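Local coordinates for oxysterol-binding protein homolog 3 (PDB 4IC4) that transfers lipids between membranes without vesicles, carrying them in a hydrophobic pocket of its OSBP-related domain, which binds phosphatidylinositol 4-phosphate, at residues H157-S169 / N180-T192. Residues are numbered along the deposited sequence; the frame is centred on the assembly and turned at random.
Sequences HLDWECSYTVTPS and NNEGILRLKFKTT
Tyr-164 and Leu-185 meet in the middle of an antiparallel beta hairpin, strands 160-172 and 177-189, within the beta barrel of the OSBP-related domain. Leu-185 CG lies over one face of the Tyr-164 ring, a CH-pi contact 3.5 Å from the centroid, while Val-166 CB covers the opposite face. With CG anti to the backbone N (chi1 -170°), the ring runs across the break in strand 177-189. Here Gly-183, whose backbone angles call for glycine, interrupts the ladder, and water 4 joins Tyr-164 OH to the carbonyl oxygens of Asn-181 and Gly-183. Tyrosine suits both tasks, a flat apolar face and a far-reaching hydroxyl; a leucine in its place would probably leave that water without its hydroxyl mate and Leu-185 without a ring face. Beyond the break, Arg-186 N donates to Ser-163 O at 2.9 Å.

Lys-190 has enough methylenes to follow the backbone and still put its ammonium on a carbonyl. Its CB rests on the Asp-159 carbonyl, CG passes Trp-160 CA, and Lys-190 CD comes within 3.4 Å of His-157 O. A bend at chi3 (67°) brings CE close to the carbonyl oxygens of both His-157 and Leu-158. Lys-190 NZ donates to His-157 O at 2.9 Å and to water 1, which lies 2.8 Å from Glu-161 OE1.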
ATOM      1  N   HIS A 157     -10.152  -4.688  12.909  1.00 10.56           N
ATOM      2  CA  HIS A 157     -11.112  -5.762  12.683  1.00 10.79           C
ATOM      3  C   HIS A 157     -11.497  -6.167  14.104  1.00 11.86           C
ATOM      4  O   HIS A 157     -10.808  -5.808  15.059  1.00 11.31           O
ATOM      5  CB  HIS A 157     -10.420  -6.920  11.956  1.00 10.65           C
ATOM      6  CG  HIS A 157     -11.315  -8.082  11.645  1.00 10.46           C
ATOM      7  ND1 HIS A 157     -11.671  -9.024  12.585  1.00 11.50           N
ATOM      8  CD2 HIS A 157     -11.885  -8.477  10.480  1.00 11.29           C
ATOM      9  CE1 HIS A 157     -12.418  -9.953  12.013  1.00 12.40           C
ATOM     10  NE2 HIS A 157     -12.562  -9.645  10.737  1.00 12.76           N
ATOM     11  N   LEU A 158     -12.596  -6.892  14.259  1.00 13.02           N
ATOM     12  CA  LEU A 158     -13.001  -7.321  15.590  1.00 14.29           C
ATOM     13  C   LEU A 158     -11.928  -8.186  16.250  1.00 13.84           C
ATOM     14  O   LEU A 158     -11.728  -8.124  17.468  1.00 14.68           O
ATOM     15  CB  LEU A 158     -14.304  -8.124  15.519  1.00 14.76           C
ATOM     16  CG  LEU A 158     -14.746  -8.810  16.817  1.00 19.53           C
ATOM     17  CD1 LEU A 158     -15.152  -7.757  17.831  1.00 20.91           C
ATOM     18  CD2 LEU A 158     -15.907  -9.750  16.540  1.00 22.11           C
ATOM     19  N   ASP A 159     -11.217  -8.970  15.444  1.00 11.61           N
ATOM     20  CA  ASP A 159     -10.222  -9.892  15.985  1.00 11.56           C
ATOM     21  C   ASP A 159      -8.746  -9.547  15.811  1.00 10.24           C
ATOM     22  O   ASP A 159      -7.880 -10.290  16.268  1.00 11.30           O
ATOM     23  CB  ASP A 159     -10.486 -11.291  15.423  1.00 12.85           C
ATOM     24  CG  ASP A 159     -11.929 -11.725  15.600  1.00 13.92           C
ATOM     25  OD1 ASP A 159     -12.479 -11.515  16.701  1.00 16.68           O
ATOM     26  OD2 ASP A 159     -12.511 -12.271  14.641  1.00 17.05           O
ATOM     27  N   TRP A 160      -8.451  -8.431  15.156  1.00  9.55           N
ATOM     28  CA  TRP A 160      -7.064  -8.027  14.954  1.00 10.20           C
ATOM     29  C   TRP A 160      -6.993  -6.575  14.539  1.00  9.86           C
ATOM     30  O   TRP A 160      -7.982  -5.983  14.115  1.00  9.62           O
ATOM     31  CB  TRP A 160      -6.381  -8.883  13.870  1.00 10.05           C
ATOM     32  CG  TRP A 160      -7.115  -8.933  12.544  1.00 10.42           C
ATOM     33  CD1 TRP A 160      -7.945  -9.927  12.109  1.00 10.00           C
ATOM     34  CD2 TRP A 160      -7.100  -7.941  11.504  1.00  9.85           C
ATOM     35  NE1 TRP A 160      -8.448  -9.618  10.865  1.00 10.92           N
ATOM     36  CE2 TRP A 160      -7.946  -8.406  10.471  1.00  9.80           C
ATOM     37  CE3 TRP A 160      -6.455  -6.705  11.346  1.00  9.94           C
ATOM     38  CZ2 TRP A 160      -8.169  -7.678   9.294  1.00 10.44           C
ATOM     39  CZ3 TRP A 160      -6.678  -5.979  10.170  1.00 11.83           C
ATOM     40  CH2 TRP A 160      -7.529  -6.471   9.162  1.00 10.81           C
ATOM     41  N   GLU A 161      -5.815  -5.991  14.694  1.00 10.13           N
ATOM     42  CA  GLU A 161      -5.602  -4.616  14.278  1.00 11.08           C
ATOM     43  C   GLU A 161      -4.165  -4.514  13.811  1.00 10.18           C
ATOM     44  O   GLU A 161      -3.318  -5.326  14.191  1.00 10.33           O
ATOM     45  CB  GLU A 161      -5.879  -3.630  15.414  1.00 12.21           C
ATOM     46  CG  GLU A 161      -5.018  -3.806  16.647  1.00 14.41           C
ATOM     47  CD  GLU A 161      -5.274  -2.722  17.674  1.00 14.99           C
ATOM     48  OE1 GLU A 161      -6.452  -2.500  18.031  1.00 16.83           O
ATOM     49  OE2 GLU A 161      -4.295  -2.092  18.127  1.00 17.86           O
ATOM     50  N   CYS A 162      -3.888  -3.523  12.975  1.00  9.43           N
ATOM     51  CA  CYS A 162      -2.549  -3.350  12.446  1.00 10.93           C
ATOM     52  C   CYS A 162      -2.191  -1.875  12.355  1.00 10.08           C
ATOM     53  O   CYS A 162      -3.007  -1.058  11.935  1.00 11.92           O
ATOM     54  CB  CYS A 162      -2.464  -3.991  11.059  1.00 12.31           C
ATOM     55  SG  CYS A 162      -0.786  -4.192  10.428  1.00 18.96           S
ATOM     56  N   SER A 163      -0.973  -1.543  12.774  1.00 10.34           N
ATOM     57  CA  SER A 163      -0.472  -0.176  12.727  1.00 10.82           C
ATOM     58  C   SER A 163       0.761  -0.171  11.829  1.00 10.14           C
ATOM     59  O   SER A 163       1.492  -1.163  11.745  1.00 11.92           O
ATOM     60  CB  SER A 163      -0.110   0.302  14.132  1.00 12.43           C
ATOM     61  OG  SER A 163       0.887  -0.530  14.697  1.00 19.67           O
ATOM     62  N   TYR A 164       0.991   0.950  11.158  1.00  9.26           N
ATOM     63  CA  TYR A 164       2.110   1.049  10.236  1.00  8.25           C
ATOM     64  C   TYR A 164       2.496   2.502  10.023  1.00  9.57           C
ATOM     65  O   TYR A 164       1.651   3.332   9.715  1.00 11.86           O
ATOM     66  CB  TYR A 164       1.683   0.409   8.907  1.00  8.18           C
ATOM     67  CG  TYR A 164       2.745   0.174   7.840  1.00  9.41           C
ATOM     68  CD1 TYR A 164       4.074  -0.133   8.174  1.00 10.04           C
ATOM     69  CD2 TYR A 164       2.373   0.110   6.489  1.00 10.98           C
ATOM     70  CE1 TYR A 164       4.989  -0.512   7.185  1.00 10.17           C
ATOM     71  CE2 TYR A 164       3.275  -0.263   5.503  1.00 11.57           C
ATOM     72  CZ  TYR A 164       4.577  -0.579   5.853  1.00 11.36           C
ATOM     73  OH  TYR A 164       5.443  -0.998   4.864  1.00 10.40           O
ATOM     74  N   THR A 165       3.772   2.806  10.225  1.00  8.72           N
ATOM     75  CA  THR A 165       4.309   4.146  10.000  1.00  9.71           C
ATOM     76  C   THR A 165       5.355   3.865   8.936  1.00 10.40           C
ATOM     77  O   THR A 165       6.339   3.164   9.192  1.00 11.47           O
ATOM     78  CB  THR A 165       4.961   4.730  11.267  1.00  8.77           C
ATOM     79  OG1 THR A 165       3.953   4.934  12.268  1.00 11.35           O
ATOM     80  CG2 THR A 165       5.626   6.055  10.950  1.00 10.69           C
ATOM     81  N   VAL A 166       5.154   4.409   7.742  1.00  9.93           N
ATOM     82  CA  VAL A 166       6.060   4.098   6.653  1.00 10.71           C
ATOM     83  C   VAL A 166       6.562   5.251   5.797  1.00 10.07           C
ATOM     84  O   VAL A 166       5.856   6.232   5.547  1.00  8.80           O
ATOM     85  CB  VAL A 166       5.388   3.062   5.735  1.00 10.42           C
ATOM     86  CG1 VAL A 166       4.100   3.648   5.162  1.00 11.98           C
ATOM     87  CG2 VAL A 166       6.314   2.655   4.621  1.00 12.30           C
ATOM     88  N   THR A 167       7.799   5.103   5.345  1.00 10.80           N
ATOM     89  CA  THR A 167       8.442   6.071   4.474  1.00 11.67           C
ATOM     90  C   THR A 167       8.991   5.309   3.281  1.00 13.01           C
ATOM     91  O   THR A 167       9.928   4.522   3.427  1.00 11.18           O
ATOM     92  CB  THR A 167       9.618   6.784   5.170  1.00 12.65           C
ATOM     93  OG1 THR A 167       9.113   7.652   6.191  1.00 14.20           O
ATOM     94  CG2 THR A 167      10.416   7.613   4.159  1.00 14.60           C
ATOM     95  N   PRO A 168       8.396   5.499   2.093  1.00 12.70           N
ATOM     96  CA  PRO A 168       8.894   4.793   0.909  1.00 13.44           C
ATOM     97  C   PRO A 168      10.265   5.361   0.567  1.00 13.86           C
ATOM     98  O   PRO A 168      10.518   6.546   0.781  1.00 16.16           O
ATOM     99  CB  PRO A 168       7.854   5.125  -0.158  1.00 13.84           C
ATOM    100  CG  PRO A 168       6.592   5.318   0.647  1.00 13.30           C
ATOM    101  CD  PRO A 168       7.089   6.126   1.822  1.00 13.24           C
ATOM    102  N   SER A 169      11.155   4.519   0.057  1.00 16.67           N
ATOM    103  CA  SER A 169      12.486   4.984  -0.307  1.00 18.09           C
ATOM    104  C   SER A 169      12.896   4.340  -1.618  1.00 19.69           C
ATOM    105  O   SER A 169      12.375   3.290  -1.996  1.00 16.62           O
ATOM    106  CB  SER A 169      13.502   4.634   0.783  1.00 19.53           C
ATOM    107  OG  SER A 169      13.779   3.247   0.797  1.00 22.49           O
ATOM    108  N   ASN A 180      11.828   0.395  -1.426  1.00 16.62           N
ATOM    109  CA  ASN A 180      11.616  -0.102  -0.077  1.00 17.20           C
ATOM    110  C   ASN A 180      10.593   0.739   0.657  1.00 15.03           C
ATOM    111  O   ASN A 180      10.383   1.909   0.342  1.00 16.20           O
ATOM    112  CB  ASN A 180      12.915  -0.082   0.736  1.00 20.10           C
ATOM    113  CG  ASN A 180      13.933  -1.092   0.246  1.00 21.55           C
ATOM    114  OD1 ASN A 180      14.669  -0.838  -0.703  1.00 25.03           O
ATOM    115  ND2 ASN A 180      13.973  -2.249   0.893  1.00 24.46           N
ATOM    116  N   ASN A 181       9.942   0.114   1.628  1.00 12.75           N
ATOM    117  CA  ASN A 181       8.983   0.795   2.481  1.00 13.41           C
ATOM    118  C   ASN A 181       9.648   0.684   3.843  1.00 12.09           C
ATOM    119  O   ASN A 181       9.705  -0.405   4.419  1.00 13.14           O
ATOM    120  CB  ASN A 181       7.635   0.071   2.498  1.00 13.23           C
ATOM    121  CG  ASN A 181       6.648   0.632   1.489  1.00 15.50           C
ATOM    122  OD1 ASN A 181       5.596   0.042   1.250  1.00 19.38           O
ATOM    123  ND2 ASN A 181       6.974   1.779   0.902  1.00 12.76           N
ATOM    124  N   GLU A 182      10.182   1.792   4.341  1.00 11.25           N
ATOM    125  CA  GLU A 182      10.848   1.787   5.636  1.00 11.88           C
ATOM    126  C   GLU A 182       9.803   1.905   6.732  1.00 11.20           C
ATOM    127  O   GLU A 182       9.046   2.878   6.788  1.00 11.44           O
ATOM    128  CB  GLU A 182      11.846   2.944   5.731  1.00 13.66           C
ATOM    129  CG  GLU A 182      12.827   2.997   4.569  1.00 15.85           C
ATOM    130  CD  GLU A 182      13.872   4.094   4.714  1.00 18.48           C
ATOM    131  OE1 GLU A 182      13.575   5.135   5.337  1.00 19.43           O
ATOM    132  OE2 GLU A 182      14.991   3.918   4.184  1.00 24.11           O
ATOM    133  N   GLY A 183       9.766   0.910   7.607  1.00 11.13           N
ATOM    134  CA  GLY A 183       8.799   0.922   8.683  1.00 10.74           C
ATOM    135  C   GLY A 183       8.339  -0.484   8.989  1.00 11.56           C
ATOM    136  O   GLY A 183       8.267  -1.340   8.103  1.00 12.60           O
ATOM    137  N   ILE A 184       8.022  -0.723  10.253  1.00 11.27           N
ATOM    138  CA  ILE A 184       7.578  -2.039  10.678  1.00 11.98           C
ATOM    139  C   ILE A 184       6.062  -2.147  10.739  1.00 11.76           C
ATOM    140  O   ILE A 184       5.393  -1.296  11.320  1.00 12.77           O
ATOM    141  CB  ILE A 184       8.147  -2.388  12.072  1.00 15.77           C
ATOM    142  CG1 ILE A 184       9.676  -2.380  12.023  1.00 17.45           C
ATOM    143  CG2 ILE A 184       7.638  -3.750  12.519  1.00 16.63           C
ATOM    144  CD1 ILE A 184      10.332  -2.681  13.350  1.00 20.41           C
ATOM    145  N   LEU A 185       5.519  -3.180  10.109  1.00 10.76           N
ATOM    146  CA  LEU A 185       4.081  -3.400  10.169  1.00 10.53           C
ATOM    147  C   LEU A 185       3.874  -4.145  11.479  1.00 12.05           C
ATOM    148  O   LEU A 185       4.478  -5.197  11.702  1.00 11.92           O
ATOM    149  CB  LEU A 185       3.595  -4.255   8.997  1.00 14.12           C
ATOM    150  CG  LEU A 185       3.667  -3.622   7.609  1.00 17.77           C
ATOM    151  CD1 LEU A 185       5.101  -3.687   7.106  1.00 20.17           C
ATOM    152  CD2 LEU A 185       2.743  -4.366   6.652  1.00 19.97           C
ATOM    153  N   ARG A 186       3.027  -3.594  12.338  1.00 11.42           N
ATOM    154  CA  ARG A 186       2.761  -4.191  13.638  1.00 11.70           C
ATOM    155  C   ARG A 186       1.345  -4.728  13.719  1.00 11.25           C
ATOM    156  O   ARG A 186       0.382  -3.963  13.827  1.00 12.31           O
ATOM    157  CB  ARG A 186       2.987  -3.159  14.745  1.00 14.46           C
ATOM    158  CG  ARG A 186       4.387  -2.556  14.752  1.00 18.25           C
ATOM    159  CD  ARG A 186       4.539  -1.510  15.847  1.00 22.79           C
ATOM    160  NE  ARG A 186       5.836  -0.838  15.789  1.00 26.43           N
ATOM    161  CZ  ARG A 186       6.999  -1.431  16.036  1.00 26.70           C
ATOM    162  NH1 ARG A 186       7.037  -2.715  16.364  1.00 27.12           N
ATOM    163  NH2 ARG A 186       8.128  -0.740  15.953  1.00 26.96           N
ATOM    164  N   LEU A 187       1.234  -6.050  13.678  1.00 11.04           N
ATOM    165  CA  LEU A 187      -0.047  -6.728  13.744  1.00 10.74           C
ATOM    166  C   LEU A 187      -0.302  -7.238  15.157  1.00 10.45           C
ATOM    167  O   LEU A 187       0.595  -7.780  15.799  1.00 13.06           O
ATOM    168  CB  LEU A 187      -0.053  -7.908  12.771  1.00 10.83           C
ATOM    169  CG  LEU A 187      -1.189  -8.925  12.882  1.00 10.82           C
ATOM    170  CD1 LEU A 187      -2.502  -8.280  12.472  1.00 12.75           C
ATOM    171  CD2 LEU A 187      -0.873 -10.127  11.999  1.00 10.51           C
ATOM    172  N   LYS A 188      -1.523  -7.045  15.634  1.00  9.75           N
ATOM    173  CA  LYS A 188      -1.914  -7.516  16.958  1.00 10.89           C
ATOM    174  C   LYS A 188      -3.205  -8.317  16.881  1.00 11.46           C
ATOM    175  O   LYS A 188      -4.194  -7.863  16.308  1.00 12.55           O
ATOM    176  CB  LYS A 188      -2.134  -6.344  17.920  1.00 10.45           C
ATOM    177  CG  LYS A 188      -2.777  -6.765  19.239  1.00 12.94           C
ATOM    178  CD  LYS A 188      -3.108  -5.578  20.126  1.00 15.29           C
ATOM    179  CE  LYS A 188      -3.823  -6.031  21.389  1.00 18.88           C
ATOM    180  NZ  LYS A 188      -4.214  -4.877  22.241  1.00 20.97           N
ATOM    181  N   PHE A 189      -3.184  -9.518  17.445  1.00 10.87           N
ATOM    182  CA  PHE A 189      -4.375 -10.359  17.505  1.00 11.91           C
ATOM    183  C   PHE A 189      -5.176  -9.817  18.688  1.00 13.21           C
ATOM    184  O   PHE A 189      -4.675  -9.783  19.809  1.00 14.40           O
ATOM    185  CB  PHE A 189      -3.995 -11.814  17.798  1.00 11.52           C
ATOM    186  CG  PHE A 189      -3.635 -12.620  16.585  1.00 11.81           C
ATOM    187  CD1 PHE A 189      -3.400 -12.007  15.357  1.00 11.60           C
ATOM    188  CD2 PHE A 189      -3.521 -14.007  16.673  1.00 11.66           C
ATOM    189  CE1 PHE A 189      -3.055 -12.768  14.237  1.00 11.94           C
ATOM    190  CE2 PHE A 189      -3.179 -14.770  15.565  1.00 14.18           C
ATOM    191  CZ  PHE A 189      -2.946 -14.153  14.344  1.00 13.14           C
ATOM    192  N   LYS A 190      -6.406  -9.380  18.444  1.00 13.68           N
ATOM    193  CA  LYS A 190      -7.230  -8.855  19.523  1.00 14.29           C
ATOM    194  C   LYS A 190      -7.897 -10.001  20.273  1.00 15.28           C
ATOM    195  O   LYS A 190      -8.595  -9.795  21.266  1.00 15.61           O
ATOM    196  CB  LYS A 190      -8.265  -7.874  18.967  1.00 14.88           C
ATOM    197  CG  LYS A 190      -7.630  -6.572  18.487  1.00 14.34           C
ATOM    198  CD  LYS A 190      -8.570  -5.729  17.644  1.00 15.46           C
ATOM    199  CE  LYS A 190      -9.741  -5.198  18.443  1.00 16.02           C
ATOM    200  NZ  LYS A 190     -10.625  -4.364  17.587  1.00 16.71           N
ATOM    201  N   THR A 191      -7.658 -11.218  19.796  1.00 14.55           N
ATOM    202  CA  THR A 191      -8.211 -12.408  20.428  1.00 15.20           C
ATOM    203  C   THR A 191      -7.303 -12.870  21.564  1.00 16.72           C
ATOM    204  O   THR A 191      -7.770 -13.153  22.666  1.00 17.45           O
ATOM    205  CB  THR A 191      -8.319 -13.571  19.429  1.00 14.68           C
ATOM    206  OG1 THR A 191      -7.050 -13.752  18.786  1.00 13.98           O
ATOM    207  CG2 THR A 191      -9.392 -13.296  18.388  1.00 15.71           C
ATOM    208  N   THR A 192      -6.003 -12.922  21.289  1.00 16.42           N
ATOM    209  CA  THR A 192      -5.016 -13.399  22.259  1.00 16.52           C
ATOM    210  C   THR A 192      -3.943 -12.386  22.637  1.00 16.99           C
ATOM    211  O   THR A 192      -3.207 -12.581  23.607  1.00 16.31           O
ATOM    212  CB  THR A 192      -4.281 -14.611  21.700  1.00 18.28           C
ATOM    213  OG1 THR A 192      -3.558 -14.206  20.529  1.00 15.01           O
ATOM    214  CG2 THR A 192      -5.263 -15.711  21.326  1.00 17.13           C
TER
HETATM  215  O   HOH W   1      -9.084  -2.079  17.312  1.00 20.22           O
HETATM  216  O   HOH W   2      -6.577  -3.575  20.910  1.00 31.57           O
HETATM  217  O   HOH W   3      -0.691  -2.966  16.557  1.00 33.39           O
HETATM  218  O   HOH W   4       7.834  -1.909   5.557  1.00 11.63           O
HETATM  219  O   HOH W   5       5.341   1.170  12.084  1.00 18.50           O